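Local structure of CBS domain protein (2EF7) at residues G88-M93 with I114-I119; E4-Y9 with I78-D83. The protein is of unknown function but is built from a pair of CBS domains, modules that in many relatives bind adenosine nucleotides and regulate a partner protein. All coordinates share one frame; numbering follows the deposited sequence.

In the fold
Contacts 1 and 2 are neighbours, their centres about 9 Å apart; contact 1 lies within the second CBS motif, whereas contact 2 brings the start of the chain onto that motif. Contact 1 packs helix 86-96 against the end of strand 110-115 and the start of helix 116-126. Contact 2 sets segment 4-9 against strand 80-81 and the turn after it, which leads directly into helix 86-96. The two contacts touch: L92 CD2 lies 3.2 Å from T79 O, and I114 CD1 lies 3.7 Å from Y9 C. I114 also meets I80, and A89 meets V6, so the apolar layer beside the three-stranded sheet is continuous from one contact to the other. The second subunit reaches contact 1 but not contact 2.

Contact 1: residues G88-M93 with I114-I119; sequences GALALM and ISIRDI
D118 OD2 is gripped by S115, whose carbonyl carbon lies against CE of selenomethionine M93. S115 N donates to it at 2.8 Å, meeting the anti side of the carboxylate at 18° from its plane, and S115 OG adds a weak bond. In return S115 OG accepts weakly from D118 N, which completes a capping box and fixes the point where strand 110-115 turns into helix 116-126. D118 OD1 has a separate partner, R121. M93 carries most of the apolar contact from helix 86-96. With CG beside the backbone N (chi1 -74°) and the chain extended beyond it, the side chain reaches across to this turn. Its CE comes 3.6 Å from I114 CG2, the two side chains crossing at about a right angle, and SE stands 3.8 Å from I116 N. I119 points back at M93 tip to tip; I119 CD1 is modelled 3.3 Å from SE and as close to CE, shorter than usual contact, so the exact spacing is doubtful. One turn earlier, L90 CD1 meets I116 CD1 at 3.6 Å, while L90 CB rests on I119 CD1 at 3.9 Å. On the second subunit, I123 packs on I116 and M130 on M93. Helices 86-96 and 116-126, packed through isoleucines, a leucine and a selenomethionine beside strands 80-81, 100-104 and 110-115, form the beta-alpha-beta-beta-alpha fold of a CBS motif.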
loop_
_atom_site.group_PDB
_atom_site.type_symbol
_atom_site.label_atom_id
_atom_site.label_comp_id
_atom_site.label_asym_id
_atom_site.label_seq_id
_atom_site.Cartn_x
_atom_site.Cartn_y
_atom_site.Cartn_z
ATOM N N GLY A 88 20.175 -0.598 6.371
ATOM C CA GLY A 88 21.340 -0.420 5.531
ATOM C C GLY A 88 20.881 -0.352 4.087
ATOM O O GLY A 88 21.325 0.502 3.312
ATOM N N ALA A 89 19.989 -1.266 3.721
ATOM C CA ALA A 89 19.447 -1.289 2.369
ATOM C C ALA A 89 18.700 0.032 2.139
ATOM O O ALA A 89 18.775 0.624 1.062
ATOM C CB ALA A 89 18.494 -2.473 2.205
ATOM N N LEU A 90 17.992 0.490 3.167
ATOM C CA LEU A 90 17.244 1.739 3.092
ATOM C C LEU A 90 18.165 2.926 2.826
ATOM O O LEU A 90 17.874 3.785 1.990
ATOM C CB LEU A 90 16.496 1.987 4.397
ATOM C CG LEU A 90 15.654 3.263 4.411
ATOM C CD1 LEU A 90 14.624 3.229 3.296
ATOM C CD2 LEU A 90 14.973 3.389 5.762
ATOM N N ALA A 91 19.274 2.982 3.547
ATOM C CA ALA A 91 20.200 4.085 3.370
ATOM C C ALA A 91 20.761 4.100 1.954
ATOM O O ALA A 91 20.965 5.169 1.381
ATOM C CB ALA A 91 21.323 3.994 4.383
ATOM N N LEU A 92 20.992 2.917 1.383
ATOM C CA LEU A 92 21.542 2.828 0.035
ATOM C C LEU A 92 20.501 3.248 -1.001
ATOM O O LEU A 92 20.825 3.919 -1.976
ATOM C CB LEU A 92 22.033 1.400 -0.247
ATOM C CG LEU A 92 23.245 1.278 -1.174
ATOM C CD1 LEU A 92 24.394 2.085 -0.598
ATOM C CD2 LEU A 92 23.655 -0.175 -1.321
HETATM N N MSE A 93 19.251 2.853 -0.788
HETATM C CA MSE A 93 18.179 3.222 -1.700
HETATM C C MSE A 93 18.009 4.749 -1.743
HETATM O O MSE A 93 17.935 5.343 -2.826
HETATM C CB MSE A 93 16.870 2.558 -1.265
HETATM C CG MSE A 93 16.806 1.068 -1.568
HETATM SE SE MSE A 93 15.283 0.200 -0.760
HETATM C CE MSE A 93 16.023 -1.574 -0.579
ATOM N N ILE A 114 15.657 -6.849 -3.121
ATOM C CA ILE A 114 14.952 -6.241 -1.990
ATOM C C ILE A 114 14.394 -4.896 -2.453
ATOM O O ILE A 114 15.085 -4.134 -3.122
ATOM C CB ILE A 114 15.901 -6.010 -0.761
ATOM C CG1 ILE A 114 15.106 -5.474 0.431
ATOM C CG2 ILE A 114 16.999 -5.016 -1.094
ATOM C CD1 ILE A 114 14.733 -6.524 1.433
ATOM N N SER A 115 13.146 -4.605 -2.103
ATOM C CA SER A 115 12.527 -3.351 -2.522
ATOM C C SER A 115 12.111 -2.497 -1.334
ATOM O O SER A 115 12.002 -2.978 -0.208
ATOM C CB SER A 115 11.294 -3.629 -3.381
ATOM O OG SER A 115 10.218 -4.060 -2.567
ATOM N N ILE A 116 11.863 -1.223 -1.608
ATOM C CA ILE A 116 11.456 -0.287 -0.579
ATOM C C ILE A 116 10.203 -0.788 0.146
ATOM O O ILE A 116 10.022 -0.524 1.334
ATOM C CB ILE A 116 11.186 1.111 -1.186
ATOM C CG1 ILE A 116 10.948 2.123 -0.065
ATOM C CG2 ILE A 116 10.007 1.048 -2.149
ATOM C CD1 ILE A 116 12.159 2.332 0.821
ATOM N N ARG A 117 9.341 -1.513 -0.561
ATOM C CA ARG A 117 8.132 -2.040 0.066
ATOM C C ARG A 117 8.487 -3.150 1.039
ATOM O O ARG A 117 7.796 -3.348 2.045
ATOM C CB ARG A 117 7.147 -2.576 -0.977
ATOM C CG ARG A 117 6.581 -1.521 -1.916
ATOM C CD ARG A 117 6.080 -0.296 -1.160
ATOM N NE ARG A 117 5.393 0.644 -2.045
ATOM C CZ ARG A 117 5.223 1.938 -1.785
ATOM N NH1 ARG A 117 5.697 2.462 -0.662
ATOM N NH2 ARG A 117 4.574 2.709 -2.649
ATOM N N ASP A 118 9.556 -3.890 0.734
ATOM C CA ASP A 118 9.991 -4.966 1.619
ATOM C C ASP A 118 10.454 -4.330 2.929
ATOM O O ASP A 118 10.252 -4.888 4.006
ATOM C CB ASP A 118 11.154 -5.755 1.012
ATOM C CG ASP A 118 10.734 -6.611 -0.164
ATOM O OD1 ASP A 118 9.713 -7.328 -0.049
ATOM O OD2 ASP A 118 11.435 -6.580 -1.198
ATOM N N ILE A 119 11.073 -3.155 2.817
ATOM C CA ILE A 119 11.577 -2.435 3.980
ATOM C C ILE A 119 10.469 -1.967 4.923
ATOM O O ILE A 119 10.556 -2.165 6.133
ATOM C CB ILE A 119 12.440 -1.234 3.543
ATOM C CG1 ILE A 119 13.664 -1.753 2.771
ATOM C CG2 ILE A 119 12.869 -0.418 4.763
ATOM C CD1 ILE A 119 14.622 -0.681 2.320
#

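Contact 2: residues E4-Y9 with I78-D83; sequences EIVKEY and ITIRED
K7 N donates to E82 O over 2.9 Å, the sole hydrogen bond joining the two segments. The N-H is moderately bent (148° at the hydrogen) and lies in the carbonyl plane, on a lone pair of the oxygen. The same carbonyl is packed by carbon: K7 CB lies 3.2 Å from E82 O, V6 CB approaches that oxygen to 3.6 Å, and I5 CD1 touches it at 4.0 Å. Beyond the backbone bond the K7 and E82 side chains run side by side in the same direction. K7 keeps CG opposite its N (chi1 -176°) and stays extended until a bend at the last torsion, which brings NZ 3.8 Å from E82 OE1 in a long salt bridge at the surface. V6 CG2 reaches I80 CG1 at 4.2 Å, and the V6 side chain also packs on V103. In this tandem CBS pair, the chain leading to strand 16-18 of the first motif lies against the end of strand 80-81 of the second and the turn that follows it. Other polar atoms find partners close by. R81 O takes a bond from the S84 hydroxyl, and the backbones of I80 and E82 pair with strand 100-104, whereas E4 and V6 bond to the backbones of I86 and S84. Within 4-9, I5 O accepts from E8 N and V6 O from Y9 N, the latter at 2.8 Å, closing tight turns. I5 O also lies in plane at the edge of the Y9 ring. At the far end of that ring, Y9 OH sits 2.7 Å from E4 OE2, with the carboxylate of D125 as another partner.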
loop_
_atom_site.group_PDB
_atom_site.type_symbol
_atom_site.label_atom_id
_atom_site.label_comp_id
_atom_site.label_asym_id
_atom_site.label_seq_id
_atom_site.Cartn_x
_atom_site.Cartn_y
_atom_site.Cartn_z
ATOM N N GLU A 4 16.470 -6.226 11.763
ATOM C CA GLU A 4 15.973 -7.224 10.818
ATOM C C GLU A 4 17.044 -7.193 9.732
ATOM O O GLU A 4 17.696 -6.166 9.564
ATOM C CB GLU A 4 14.643 -6.779 10.208
ATOM C CG GLU A 4 13.495 -6.686 11.178
ATOM C CD GLU A 4 12.897 -8.037 11.481
ATOM O OE1 GLU A 4 13.671 -8.973 11.772
ATOM O OE2 GLU A 4 11.655 -8.160 11.431
ATOM N N ILE A 5 17.242 -8.287 9.001
ATOM C CA ILE A 5 18.254 -8.279 7.947
ATOM C C ILE A 5 17.666 -8.560 6.566
ATOM O O ILE A 5 16.677 -9.273 6.441
ATOM C CB ILE A 5 19.402 -9.287 8.232
ATOM C CG1 ILE A 5 18.889 -10.724 8.148
ATOM C CG2 ILE A 5 19.998 -9.017 9.615
ATOM C CD1 ILE A 5 20.006 -11.769 8.172
ATOM N N VAL A 6 18.288 -7.980 5.545
ATOM C CA VAL A 6 17.873 -8.121 4.145
ATOM C C VAL A 6 17.434 -9.532 3.748
ATOM O O VAL A 6 16.366 -9.724 3.173
ATOM C CB VAL A 6 19.025 -7.660 3.212
ATOM C CG1 VAL A 6 18.685 -7.944 1.757
ATOM C CG2 VAL A 6 19.282 -6.166 3.423
ATOM N N LYS A 7 18.277 -10.506 4.067
ATOM C CA LYS A 7 18.040 -11.914 3.774
ATOM C C LYS A 7 16.616 -12.393 4.096
ATOM O O LYS A 7 16.018 -13.143 3.324
ATOM C CB LYS A 7 19.073 -12.751 4.546
ATOM C CG LYS A 7 19.043 -14.249 4.294
ATOM C CD LYS A 7 20.092 -14.950 5.152
ATOM C CE LYS A 7 20.101 -16.451 4.912
ATOM N NZ LYS A 7 20.507 -16.783 3.518
ATOM N N GLU A 8 16.064 -11.956 5.226
ATOM C CA GLU A 8 14.714 -12.383 5.618
ATOM C C GLU A 8 13.571 -11.666 4.907
ATOM O O GLU A 8 12.409 -12.069 5.041
ATOM C CB GLU A 8 14.523 -12.221 7.133
ATOM C CG GLU A 8 15.432 -13.129 7.969
ATOM C CD GLU A 8 15.301 -14.593 7.565
ATOM O OE1 GLU A 8 16.328 -15.190 7.129
ATOM O OE2 GLU A 8 14.172 -15.140 7.666
ATOM N N TYR A 9 13.876 -10.616 4.147
ATOM C CA TYR A 9 12.813 -9.879 3.465
ATOM C C TYR A 9 12.951 -9.757 1.957
ATOM O O TYR A 9 12.042 -9.272 1.283
ATOM C CB TYR A 9 12.681 -8.483 4.081
ATOM C CG TYR A 9 12.052 -8.521 5.448
ATOM C CD1 TYR A 9 10.669 -8.419 5.599
ATOM C CD2 TYR A 9 12.825 -8.751 6.583
ATOM C CE1 TYR A 9 10.073 -8.552 6.841
ATOM C CE2 TYR A 9 12.235 -8.888 7.835
ATOM C CZ TYR A 9 10.860 -8.789 7.954
ATOM O OH TYR A 9 10.268 -8.928 9.185
ATOM N N ILE A 78 25.243 -1.059 -8.030
ATOM C CA ILE A 78 24.781 -0.844 -6.658
ATOM C C ILE A 78 24.151 -2.139 -6.133
ATOM O O ILE A 78 23.208 -2.663 -6.728
ATOM C CB ILE A 78 23.715 0.290 -6.565
ATOM C CG1 ILE A 78 24.070 1.454 -7.492
ATOM C CG2 ILE A 78 23.626 0.806 -5.133
ATOM C CD1 ILE A 78 25.431 2.056 -7.251
ATOM N N THR A 79 24.672 -2.653 -5.024
ATOM C CA THR A 79 24.149 -3.875 -4.430
ATOM C C THR A 79 24.213 -3.777 -2.912
ATOM O O THR A 79 24.879 -2.892 -2.368
ATOM C CB THR A 79 24.983 -5.112 -4.815
ATOM O OG1 THR A 79 26.280 -5.000 -4.220
ATOM C CG2 THR A 79 25.134 -5.232 -6.328
ATOM N N ILE A 80 23.534 -4.703 -2.239
ATOM C CA ILE A 80 23.535 -4.768 -0.785
ATOM C C ILE A 80 23.712 -6.237 -0.375
ATOM O O ILE A 80 23.141 -7.134 -0.997
ATOM C CB ILE A 80 22.213 -4.225 -0.192
ATOM C CG1 ILE A 80 22.335 -4.104 1.329
ATOM C CG2 ILE A 80 21.043 -5.115 -0.591
ATOM C CD1 ILE A 80 23.156 -2.892 1.771
ATOM N N ARG A 81 24.518 -6.489 0.655
ATOM C CA ARG A 81 24.728 -7.860 1.123
ATOM C C ARG A 81 23.489 -8.381 1.842
ATOM O O ARG A 81 22.774 -7.620 2.492
ATOM C CB ARG A 81 25.934 -7.932 2.062
ATOM C CG ARG A 81 27.251 -7.585 1.402
ATOM C CD ARG A 81 28.423 -8.005 2.267
ATOM N NE ARG A 81 29.688 -7.897 1.545
ATOM C CZ ARG A 81 30.859 -8.312 2.019
ATOM N NH1 ARG A 81 30.933 -8.868 3.223
ATOM N NH2 ARG A 81 31.959 -8.169 1.289
ATOM N N GLU A 82 23.237 -9.681 1.730
ATOM C CA GLU A 82 22.070 -10.285 2.370
ATOM C C GLU A 82 22.157 -10.250 3.892
ATOM O O GLU A 82 21.133 -10.303 4.581
ATOM C CB GLU A 82 21.889 -11.734 1.899
ATOM C CG GLU A 82 23.133 -12.590 2.022
ATOM C CD GLU A 82 22.890 -14.037 1.612
ATOM O OE1 GLU A 82 21.835 -14.313 1.005
ATOM O OE2 GLU A 82 23.756 -14.892 1.892
ATOM N N ASP A 83 23.376 -10.160 4.416
ATOM C CA ASP A 83 23.561 -10.100 5.864
ATOM C C ASP A 83 23.366 -8.688 6.397
ATOM O O ASP A 83 23.438 -8.471 7.594
ATOM C CB ASP A 83 24.961 -10.590 6.272
ATOM C CG ASP A 83 25.106 -12.093 6.168
ATOM O OD1 ASP A 83 24.094 -12.804 6.355
ATOM O OD2 ASP A 83 26.237 -12.564 5.920
#